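Putative mannose-6-phosphate isomerase YvyI (Bacillus subtilis, PDB 1QWR) probably catalyses the zinc-dependent interconversion of D-mannose 6-phosphate and D-fructose 6-phosphate, as a type 1 phosphomannose isomerase. Local coordinates at residues P8-V14 / G50-N56; G21-L25 / S35-C41; Y229-S233 / K243-Q247; A265-F270 / P300-F306. All coordinates share one frame; numbering follows the deposited sequence.

Contact 1: P8-V14 / G50-N56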
# COMPACT_ATOMS: atom_id res chain seq x y z
N PRO A 8 15.07 -13.23 -7.78
CA PRO A 8 14.39 -12.17 -7.03
C PRO A 8 14.94 -10.79 -7.36
O PRO A 8 16.16 -10.64 -7.55
CB PRO A 8 14.63 -12.56 -5.57
CG PRO A 8 14.71 -14.07 -5.64
CD PRO A 8 15.56 -14.29 -6.88
N ILE A 9 14.07 -9.79 -7.42
CA ILE A 9 14.51 -8.43 -7.73
C ILE A 9 14.22 -7.58 -6.50
O ILE A 9 13.06 -7.25 -6.24
CB ILE A 9 13.74 -7.87 -8.96
CG1 ILE A 9 13.98 -8.77 -10.16
CG2 ILE A 9 14.16 -6.41 -9.25
CD1 ILE A 9 12.98 -8.54 -11.29
N PHE A 10 15.25 -7.22 -5.74
CA PHE A 10 15.05 -6.43 -4.54
C PHE A 10 15.00 -4.95 -4.88
O PHE A 10 15.65 -4.50 -5.83
CB PHE A 10 16.17 -6.70 -3.52
CG PHE A 10 16.05 -8.04 -2.85
CD1 PHE A 10 15.46 -8.15 -1.59
CD2 PHE A 10 16.49 -9.19 -3.49
CE1 PHE A 10 15.29 -9.41 -0.99
CE2 PHE A 10 16.33 -10.46 -2.90
CZ PHE A 10 15.72 -10.57 -1.65
N LEU A 11 14.21 -4.21 -4.11
CA LEU A 11 14.02 -2.79 -4.33
C LEU A 11 14.50 -1.95 -3.16
O LEU A 11 14.27 -2.28 -2.01
CB LEU A 11 12.53 -2.51 -4.58
CG LEU A 11 12.09 -3.32 -5.80
CD1 LEU A 11 10.60 -3.29 -5.97
CD2 LEU A 11 12.81 -2.74 -7.03
N THR A 12 15.15 -0.84 -3.48
CA THR A 12 15.64 0.07 -2.46
C THR A 12 14.52 1.04 -2.16
O THR A 12 13.99 1.68 -3.06
CB THR A 12 16.83 0.87 -2.95
OG1 THR A 12 17.92 -0.03 -3.18
CG2 THR A 12 17.23 1.93 -1.91
N PRO A 13 14.16 1.19 -0.88
CA PRO A 13 13.09 2.10 -0.47
C PRO A 13 13.30 3.60 -0.69
O PRO A 13 14.42 4.11 -0.63
CB PRO A 13 12.88 1.75 1.01
CG PRO A 13 14.23 1.27 1.46
CD PRO A 13 14.74 0.47 0.28
N VAL A 14 12.19 4.28 -0.94
CA VAL A 14 12.13 5.72 -1.15
C VAL A 14 11.31 6.23 0.04
O VAL A 14 10.39 5.53 0.47
CB VAL A 14 11.35 6.03 -2.44
CG1 VAL A 14 11.10 7.53 -2.58
CG2 VAL A 14 12.13 5.51 -3.64
N GLY A 50 8.59 9.07 -7.12
CA GLY A 50 9.49 8.40 -6.21
C GLY A 50 9.62 6.93 -6.58
O GLY A 50 9.16 6.09 -5.82
N PRO A 51 10.24 6.60 -7.73
CA PRO A 51 10.36 5.18 -8.10
C PRO A 51 11.45 4.41 -7.36
O PRO A 51 12.51 4.97 -7.01
CB PRO A 51 10.61 5.24 -9.61
CG PRO A 51 11.46 6.51 -9.75
CD PRO A 51 10.78 7.49 -8.79
N SER A 52 11.19 3.13 -7.12
CA SER A 52 12.14 2.26 -6.46
C SER A 52 13.27 1.98 -7.43
O SER A 52 13.07 1.96 -8.63
CB SER A 52 11.50 0.91 -6.12
OG SER A 52 10.33 1.07 -5.33
N THR A 53 14.46 1.72 -6.91
CA THR A 53 15.59 1.38 -7.76
C THR A 53 15.97 -0.05 -7.41
O THR A 53 15.86 -0.44 -6.26
CB THR A 53 16.80 2.31 -7.50
OG1 THR A 53 17.08 2.34 -6.10
CG2 THR A 53 16.50 3.71 -7.97
N VAL A 54 16.36 -0.83 -8.41
CA VAL A 54 16.77 -2.22 -8.20
C VAL A 54 18.02 -2.25 -7.34
O VAL A 54 19.03 -1.59 -7.63
CB VAL A 54 17.02 -2.92 -9.52
CG1 VAL A 54 17.49 -4.34 -9.28
CG2 VAL A 54 15.76 -2.89 -10.36
N ALA A 55 17.95 -3.05 -6.28
CA ALA A 55 19.02 -3.15 -5.32
C ALA A 55 20.05 -4.23 -5.58
O ALA A 55 21.13 -4.21 -4.97
CB ALA A 55 18.41 -3.35 -3.91
N ASN A 56 19.76 -5.15 -6.49
CA ASN A 56 20.68 -6.28 -6.74
C ASN A 56 20.63 -6.80 -8.15
O ASN A 56 19.74 -6.47 -8.93
CB ASN A 56 20.30 -7.47 -5.86
CG ASN A 56 18.95 -8.06 -6.26
OD1 ASN A 56 17.93 -7.37 -6.21
ND2 ASN A 56 18.94 -9.33 -6.69
O HOH W 1 15.15 3.53 -4.67
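Leu11 and Val54 form an antiparallel non-hydrogen-bonded pair, CA to CA 4.8 Å, where strand 9-17 meets the short, weakly bonded strand 53-54, and the two segments run 146° apart end to end. Backbone bonds flank this pair: Ala55 N reaches Phe10 O at 2.8 Å, and Thr12 N reaches Thr53 O at 2.9 Å. Beyond Ala55 a side chain takes over the pairing. Asn56 holds CG between its own backbone N and carbonyl carbon (chi1 67°), which directs the amide at the main chain of 8-10. There Asn56 OD1 accepts from Phe10 N at 2.7 Å, while its ND2 gives a nearly linear bond, in the amide plane, to Pro8 O at 3.2 Å. Asn56 OD1 also lies in the plane of the Phe10 ring at its edge, 3.6 Å from CD2, with ring and amide planes 76° apart. With an alanine here, Phe10 N and Pro8 O would probably both be left without these partners, and a gap would be likely to open beside the phenyl edge. The apolar part is small: Ile9 CG2 meets Val54 CG1 at 3.9 Å, and both side chains also touch Leu67 of helix 64-70. Toward the other end, CG2 of Val14 packs against the carbonyl oxygens of Gly50 and Pro51, and a water joins Thr12 O to Thr53 OG1. The chemistry implies a seam held chiefly by polar main-chain atoms, in which both ends of one carboxamide continue strand-like bonding past the last backbone-to-backbone bond.

Contact 2: G21-L25 / S35-C41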
# COMPACT_ATOMS: atom_id res chain seq x y z
N GLY A 21 3.86 12.03 10.10
CA GLY A 21 4.86 10.97 10.18
C GLY A 21 5.68 10.97 11.46
O GLY A 21 5.60 11.89 12.28
N GLY A 22 6.48 9.92 11.63
CA GLY A 22 7.32 9.79 12.81
C GLY A 22 8.65 9.14 12.48
O GLY A 22 9.23 9.40 11.43
N THR A 23 9.13 8.28 13.38
CA THR A 23 10.41 7.59 13.20
C THR A 23 10.24 6.08 13.26
O THR A 23 11.23 5.35 13.26
CB THR A 23 11.47 8.00 14.31
OG1 THR A 23 10.97 7.64 15.60
CG2 THR A 23 11.75 9.50 14.29
N ALA A 24 9.01 5.58 13.30
CA ALA A 24 8.79 4.14 13.39
C ALA A 24 9.46 3.35 12.26
O ALA A 24 9.83 2.18 12.45
CB ALA A 24 7.28 3.82 13.43
N LEU A 25 9.62 3.96 11.09
CA LEU A 25 10.25 3.25 9.97
C LEU A 25 11.71 2.97 10.30
O LEU A 25 12.28 1.96 9.87
CB LEU A 25 10.12 4.06 8.68
CG LEU A 25 8.68 4.07 8.15
CD1 LEU A 25 8.48 5.15 7.09
CD2 LEU A 25 8.38 2.68 7.55
N SER A 35 13.75 12.47 7.69
CA SER A 35 13.44 13.36 8.80
C SER A 35 12.84 12.59 9.96
O SER A 35 12.61 11.37 9.87
CB SER A 35 12.48 14.47 8.35
OG SER A 35 11.12 14.11 8.50
N GLU A 36 12.62 13.28 11.07
CA GLU A 36 12.03 12.63 12.24
C GLU A 36 10.50 12.62 12.10
O GLU A 36 9.78 12.22 13.02
CB GLU A 36 12.46 13.34 13.53
CG GLU A 36 13.98 13.45 13.64
CD GLU A 36 14.67 12.09 13.62
OE1 GLU A 36 14.59 11.37 14.63
OE2 GLU A 36 15.29 11.74 12.59
N SER A 37 10.01 13.08 10.94
CA SER A 37 8.58 13.07 10.63
C SER A 37 8.43 12.38 9.28
O SER A 37 8.01 13.00 8.32
CB SER A 37 8.00 14.49 10.53
OG SER A 37 7.80 15.04 11.82
N THR A 38 8.80 11.11 9.20
CA THR A 38 8.70 10.37 7.94
C THR A 38 7.44 9.52 8.00
O THR A 38 7.33 8.61 8.82
CB THR A 38 9.97 9.48 7.74
OG1 THR A 38 11.13 10.34 7.64
CG2 THR A 38 9.85 8.64 6.46
N GLY A 39 6.47 9.82 7.14
CA GLY A 39 5.23 9.07 7.15
C GLY A 39 5.15 7.92 6.18
O GLY A 39 4.46 6.94 6.45
N GLU A 40 5.85 8.01 5.05
CA GLU A 40 5.72 6.94 4.07
C GLU A 40 7.01 6.36 3.52
O GLU A 40 7.99 7.07 3.29
CB GLU A 40 4.87 7.41 2.87
CG GLU A 40 3.58 8.18 3.23
CD GLU A 40 2.63 8.42 2.04
OE1 GLU A 40 3.07 8.34 0.87
OE2 GLU A 40 1.43 8.70 2.29
N CYS A 41 7.00 5.04 3.34
CA CYS A 41 8.09 4.34 2.70
C CYS A 41 7.44 3.81 1.41
O CYS A 41 6.54 2.97 1.48
CB CYS A 41 8.56 3.15 3.52
SG CYS A 41 9.74 2.09 2.62
O HOH W 2 8.88 6.67 10.27
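A single antiparallel bridge, Gly22 with Thr38, ties the loop leading into helix 24-29 to the start of strand 38-44 in the catalytic domain of this cupin-clan enzyme. The bridge is uneven. Thr38 N donates to Gly22 O at 2.8 Å, in the carbonyl plane and on a lone pair, whereas Gly22 N comes to Thr38 O at 3.2 Å from well above that carbonyl's plane (70°). A water that accepts from Leu25 N is also placed to donate to Thr38 O, linking the first helical turn to the strand. Next to the bridge the two chains close to 3.6 Å between Gly21 CA and Gly39 CA. Neither residue has a side chain, and a beta carbon on Gly21 would run into the Gly39 backbone. Gly39 also forms a classic beta bulge with Glu40 opposite Lys16; the Glu40 side chain lies about 8 Å from that of zinc ligand His101. Before the strand, Ser35 OG accepts from Ser37 N in an ST turn, and Thr38 OG1 donates back to Ser35 O. Thr23 CG2 lies 3.4 Å from Glu36 OE1; that carboxylate forms a salt bridge with Arg26, and Thr23 OG1 hydrogen-bonds Asp27. Leu25 makes the apolar part: its CG, anti to the carbonyl carbon (chi1 -72°), carries both methyls to the strand, where CD1 meets Thr38 CG2 at 3.8 Å and CD2 rests 4.1 Å from Cys41 CB.

Contact 3: Y229-S233 / K243-Q247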
# COMPACT_ATOMS: atom_id res chain seq x y z
N TYR A 229 -18.21 -5.78 0.52
CA TYR A 229 -17.97 -7.01 1.25
C TYR A 229 -16.89 -7.86 0.61
O TYR A 229 -16.90 -8.12 -0.59
CB TYR A 229 -19.24 -7.85 1.37
CG TYR A 229 -19.06 -9.00 2.33
CD1 TYR A 229 -18.98 -8.77 3.70
CD2 TYR A 229 -18.88 -10.30 1.86
CE1 TYR A 229 -18.73 -9.81 4.59
CE2 TYR A 229 -18.62 -11.35 2.74
CZ TYR A 229 -18.55 -11.10 4.11
OH TYR A 229 -18.29 -12.12 4.99
N ILE A 230 -15.94 -8.31 1.43
CA ILE A 230 -14.86 -9.16 0.96
C ILE A 230 -14.80 -10.40 1.85
O ILE A 230 -15.01 -10.32 3.06
CB ILE A 230 -13.47 -8.46 0.99
CG1 ILE A 230 -13.43 -7.29 0.00
CG2 ILE A 230 -12.38 -9.46 0.61
CD1 ILE A 230 -14.35 -6.14 0.34
N ASP A 231 -14.53 -11.54 1.25
CA ASP A 231 -14.45 -12.78 2.00
C ASP A 231 -13.00 -13.23 2.04
O ASP A 231 -12.35 -13.34 1.00
CB ASP A 231 -15.33 -13.85 1.35
CG ASP A 231 -15.00 -14.07 -0.11
OD1 ASP A 231 -15.08 -13.09 -0.89
OD2 ASP A 231 -14.66 -15.21 -0.48
N GLU A 232 -12.48 -13.47 3.23
CA GLU A 232 -11.11 -13.92 3.37
C GLU A 232 -11.10 -15.44 3.44
O GLU A 232 -12.11 -16.06 3.77
CB GLU A 232 -10.49 -13.33 4.64
CG GLU A 232 -10.62 -11.82 4.74
CD GLU A 232 -10.12 -11.29 6.06
OE1 GLU A 232 -10.33 -11.96 7.09
OE2 GLU A 232 -9.53 -10.19 6.07
N SER A 233 -9.95 -16.03 3.10
CA SER A 233 -9.74 -17.47 3.12
C SER A 233 -8.36 -17.74 3.69
O SER A 233 -7.44 -16.93 3.51
CB SER A 233 -9.77 -18.06 1.71
OG SER A 233 -11.08 -18.19 1.22
N LYS A 243 -3.03 -16.45 4.09
CA LYS A 243 -4.35 -15.83 4.21
C LYS A 243 -4.53 -15.02 2.94
O LYS A 243 -3.60 -14.28 2.54
CB LYS A 243 -4.42 -14.90 5.42
CG LYS A 243 -5.80 -14.31 5.66
CD LYS A 243 -5.87 -13.85 7.12
CE LYS A 243 -7.24 -13.32 7.54
NZ LYS A 243 -7.19 -13.03 9.03
N THR A 244 -5.68 -15.20 2.30
CA THR A 244 -6.06 -14.48 1.09
C THR A 244 -7.01 -13.38 1.57
O THR A 244 -8.12 -13.67 2.06
CB THR A 244 -6.81 -15.41 0.10
OG1 THR A 244 -5.95 -16.47 -0.31
CG2 THR A 244 -7.28 -14.62 -1.13
N PHE A 245 -6.57 -12.13 1.48
CA PHE A 245 -7.39 -11.01 1.95
C PHE A 245 -8.39 -10.54 0.92
O PHE A 245 -9.52 -10.17 1.26
CB PHE A 245 -6.51 -9.82 2.33
CG PHE A 245 -5.61 -10.06 3.50
CD1 PHE A 245 -6.15 -10.24 4.77
CD2 PHE A 245 -4.22 -10.04 3.34
CE1 PHE A 245 -5.31 -10.40 5.88
CE2 PHE A 245 -3.37 -10.20 4.45
CZ PHE A 245 -3.92 -10.38 5.72
N VAL A 246 -7.98 -10.54 -0.34
CA VAL A 246 -8.84 -10.08 -1.40
C VAL A 246 -8.29 -10.48 -2.75
O VAL A 246 -7.07 -10.66 -2.93
CB VAL A 246 -9.01 -8.51 -1.36
CG1 VAL A 246 -7.68 -7.82 -1.73
CG2 VAL A 246 -10.12 -8.09 -2.31
N GLN A 247 -9.20 -10.66 -3.69
CA GLN A 247 -8.86 -10.99 -5.06
C GLN A 247 -9.76 -10.07 -5.85
O GLN A 247 -10.86 -10.44 -6.27
CB GLN A 247 -9.15 -12.46 -5.33
CG GLN A 247 -8.21 -13.36 -4.54
CD GLN A 247 -8.41 -14.84 -4.82
OE1 GLN A 247 -9.51 -15.35 -4.71
NE2 GLN A 247 -7.34 -15.52 -5.19
O HOH W 3 -7.81 -10.12 9.02
O HOH W 4 -11.03 -8.85 3.29
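Glu232 turns CG anti to its own carbonyl carbon (chi1 -53°) and Lys243 turns CG anti to its backbone N (chi1 -175°); both chains then run extended, which brings carboxylate and ammonium to the same side, where the residue just before strand 233-237 lies beside strand 240-247 of a cupin-domain beta-hairpin. Their salt bridge is long, OE1 of Glu232 standing 3.8 Å from NZ of Lys243, and a water accepts from that NZ. The other carboxylate oxygen, Glu232 OE2, lies in the plane of the Phe245 ring at its edge, 3.6 Å from CD1, the carboxylate and ring planes being 61° apart. The ring itself stacks on Phe167. The backbone evidence for the hairpin is the hydrogen-bonded pair Ser233 with Thr244: Thr244 N donates to Ser233 O at 2.7 Å, and Ser233 N returns a bond to Thr244 O at 3.2 Å. Phe245 and Val246 form a classic beta bulge opposite Val253, and a second water donates to Phe245 O at 2.9 Å and only weakly to Glu232 OE2. Packing is tight at this carbonyl: Ile230 CG2 sits 3.0 Å from Phe245 O, and the same methyl meets Val246 CG2 at 3.9 Å.

Contact 4: A265-F270 / P300-F306. With SO4 (sulfate ion), chain D.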
# COMPACT_ATOMS: atom_id res chain seq x y z
N ALA A 265 5.87 -21.86 -5.29
CA ALA A 265 5.88 -21.80 -6.75
C ALA A 265 5.44 -20.37 -7.04
O ALA A 265 4.72 -19.76 -6.24
CB ALA A 265 4.87 -22.77 -7.31
N GLN A 266 5.90 -19.83 -8.16
CA GLN A 266 5.54 -18.48 -8.57
C GLN A 266 4.74 -18.72 -9.84
O GLN A 266 5.31 -18.83 -10.92
CB GLN A 266 6.79 -17.67 -8.89
CG GLN A 266 6.60 -16.15 -8.82
CD GLN A 266 5.44 -15.69 -9.68
OE1 GLN A 266 4.27 -15.81 -9.30
NE2 GLN A 266 5.76 -15.18 -10.84
N ASP A 267 3.42 -18.82 -9.72
CA ASP A 267 2.63 -19.10 -10.91
C ASP A 267 1.86 -17.90 -11.45
O ASP A 267 1.00 -18.07 -12.30
CB ASP A 267 1.66 -20.25 -10.67
CG ASP A 267 2.36 -21.56 -10.38
OD1 ASP A 267 3.23 -21.98 -11.19
OD2 ASP A 267 2.04 -22.18 -9.34
N GLU A 268 2.17 -16.70 -10.96
CA GLU A 268 1.48 -15.51 -11.44
C GLU A 268 2.40 -14.77 -12.42
O GLU A 268 3.51 -15.21 -12.70
CB GLU A 268 1.14 -14.57 -10.27
CG GLU A 268 0.24 -15.18 -9.18
CD GLU A 268 -1.12 -15.65 -9.71
OE1 GLU A 268 -1.67 -14.99 -10.62
OE2 GLU A 268 -1.64 -16.67 -9.20
N SER A 269 1.93 -13.63 -12.92
CA SER A 269 2.75 -12.85 -13.85
C SER A 269 4.00 -12.34 -13.12
O SER A 269 5.06 -12.20 -13.72
CB SER A 269 1.94 -11.68 -14.39
OG SER A 269 0.95 -12.19 -15.26
N PHE A 270 3.84 -12.03 -11.84
CA PHE A 270 4.95 -11.62 -10.97
C PHE A 270 4.35 -11.45 -9.58
O PHE A 270 3.14 -11.25 -9.44
CB PHE A 270 5.61 -10.32 -11.43
CG PHE A 270 4.67 -9.16 -11.52
CD1 PHE A 270 4.50 -8.28 -10.44
CD2 PHE A 270 3.98 -8.91 -12.71
CE1 PHE A 270 3.64 -7.18 -10.55
CE2 PHE A 270 3.12 -7.83 -12.82
CZ PHE A 270 2.95 -6.95 -11.74
N PRO A 300 9.89 -12.49 -10.31
CA PRO A 300 9.57 -12.44 -11.74
C PRO A 300 8.73 -13.59 -12.27
O PRO A 300 8.56 -14.61 -11.61
CB PRO A 300 10.95 -12.36 -12.39
CG PRO A 300 11.78 -13.18 -11.50
CD PRO A 300 11.33 -12.73 -10.11
N ALA A 301 8.20 -13.39 -13.48
CA ALA A 301 7.37 -14.38 -14.17
C ALA A 301 8.00 -15.76 -14.20
O ALA A 301 7.34 -16.76 -13.89
CB ALA A 301 7.08 -13.92 -15.60
N GLN A 302 9.28 -15.82 -14.57
CA GLN A 302 9.99 -17.11 -14.67
C GLN A 302 10.72 -17.56 -13.41
O GLN A 302 11.61 -18.40 -13.47
CB GLN A 302 10.97 -17.07 -15.85
CG GLN A 302 10.30 -16.70 -17.19
CD GLN A 302 8.98 -17.42 -17.44
OE1 GLN A 302 8.85 -18.63 -17.19
NE2 GLN A 302 8.00 -16.69 -17.96
N MSE A 303 10.34 -17.01 -12.26
CA MSE A 303 10.98 -17.41 -11.02
C MSE A 303 10.84 -18.93 -10.85
O MSE A 303 9.73 -19.48 -11.00
CB MSE A 303 10.27 -16.73 -9.84
CG MSE A 303 10.85 -17.09 -8.48
SE MSE A 303 12.68 -16.43 -8.20
CE MSE A 303 13.01 -17.55 -6.60
N PRO A 304 11.95 -19.64 -10.57
CA PRO A 304 11.89 -21.09 -10.39
C PRO A 304 11.18 -21.43 -9.06
O PRO A 304 11.06 -20.58 -8.17
CB PRO A 304 13.35 -21.52 -10.32
CG PRO A 304 14.11 -20.41 -10.97
CD PRO A 304 13.35 -19.16 -10.58
N ASP A 305 10.70 -22.66 -8.93
CA ASP A 305 10.08 -23.04 -7.68
C ASP A 305 11.15 -22.80 -6.62
O ASP A 305 12.36 -22.93 -6.88
CB ASP A 305 9.65 -24.51 -7.69
CG ASP A 305 8.42 -24.75 -8.57
OD1 ASP A 305 7.93 -23.79 -9.19
OD2 ASP A 305 7.95 -25.90 -8.62
N PHE A 306 10.72 -22.42 -5.43
CA PHE A 306 11.66 -22.09 -4.36
C PHE A 306 11.13 -22.47 -2.98
O PHE A 306 10.00 -22.92 -2.84
CB PHE A 306 11.93 -20.58 -4.39
CG PHE A 306 10.70 -19.73 -4.18
CD1 PHE A 306 10.44 -19.15 -2.93
CD2 PHE A 306 9.80 -19.49 -5.22
CE1 PHE A 306 9.29 -18.35 -2.73
CE2 PHE A 306 8.67 -18.70 -5.04
CZ PHE A 306 8.41 -18.13 -3.80
S SO4 D . 2.93 -20.19 -3.17
O1 SO4 D . 2.09 -19.42 -4.13
O2 SO4 D . 2.23 -20.24 -1.86
O3 SO4 D . 3.18 -21.55 -3.68
O4 SO4 D . 4.22 -19.49 -3.03
O HOH W 5 7.74 -21.20 -9.95
O HOH W 6 4.44 -17.28 -14.13
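Direct hydrogen bonding between the two loops centres on Gln266 and Pro300: NE2 of Gln266 donates to Pro300 O at 3.0 Å, with the acceptor in its amide plane. Met303 N closes the type I turn 300-303 on this same oxygen, arriving from the opposite face of the carbonyl. Within its own loop the Gln266 amide is held twice more, NE2 giving to Glu268 O at 2.9 Å and OE1 accepting from Glu268 N at 2.8 Å. CG anti to the backbone N (chi1 -159°) and a bend at chi2 fold the chain back for these three bonds. A leucine in its place, lacking the amide, would probably leave Glu268 N and O without these mates and the 266-268 loop freer to move. A water accepts from Gln266 N and is placed to donate to Met303 O and Asp305 OD1. Van der Waals contacts follow: Gln266 CB meets Met303 CB at 3.7 Å, and Ala301 CB lies 3.3 Å from Ser269 O. As for ions, Ala265 N donates to O3 of a sulfate, probably from the crystallisation liquor, at 3.2 Å; Arg237 also binds it. Both loops are crossovers between two antiparallel sheets, as in the jelly-roll beta-barrel of cupins.

In the fold
Contact 2 is the buried one of the four; contacts 1, 3 and 4 are only partly buried, and contact 3 has the most exposed residues. Contacts 1 and 2 hold neighbouring strands, 9-17 and 38-44, with contact 2 nested in the chain loop that contact 1 closes; Pro13 CB touches Cys41 SG at 3.5 Å. Contact 4 touches contact 1 through SE of Met303, here selenomethionine, and Pro8 CD, 3.8 Å apart. Contact 3 lies across the chain's centre from contact 2, their nearest atoms about 17 Å apart. Chemistry follows place: close glycine backbones in 2, carboxamide bonding in 1 and 4, a long salt bridge with waters in 3.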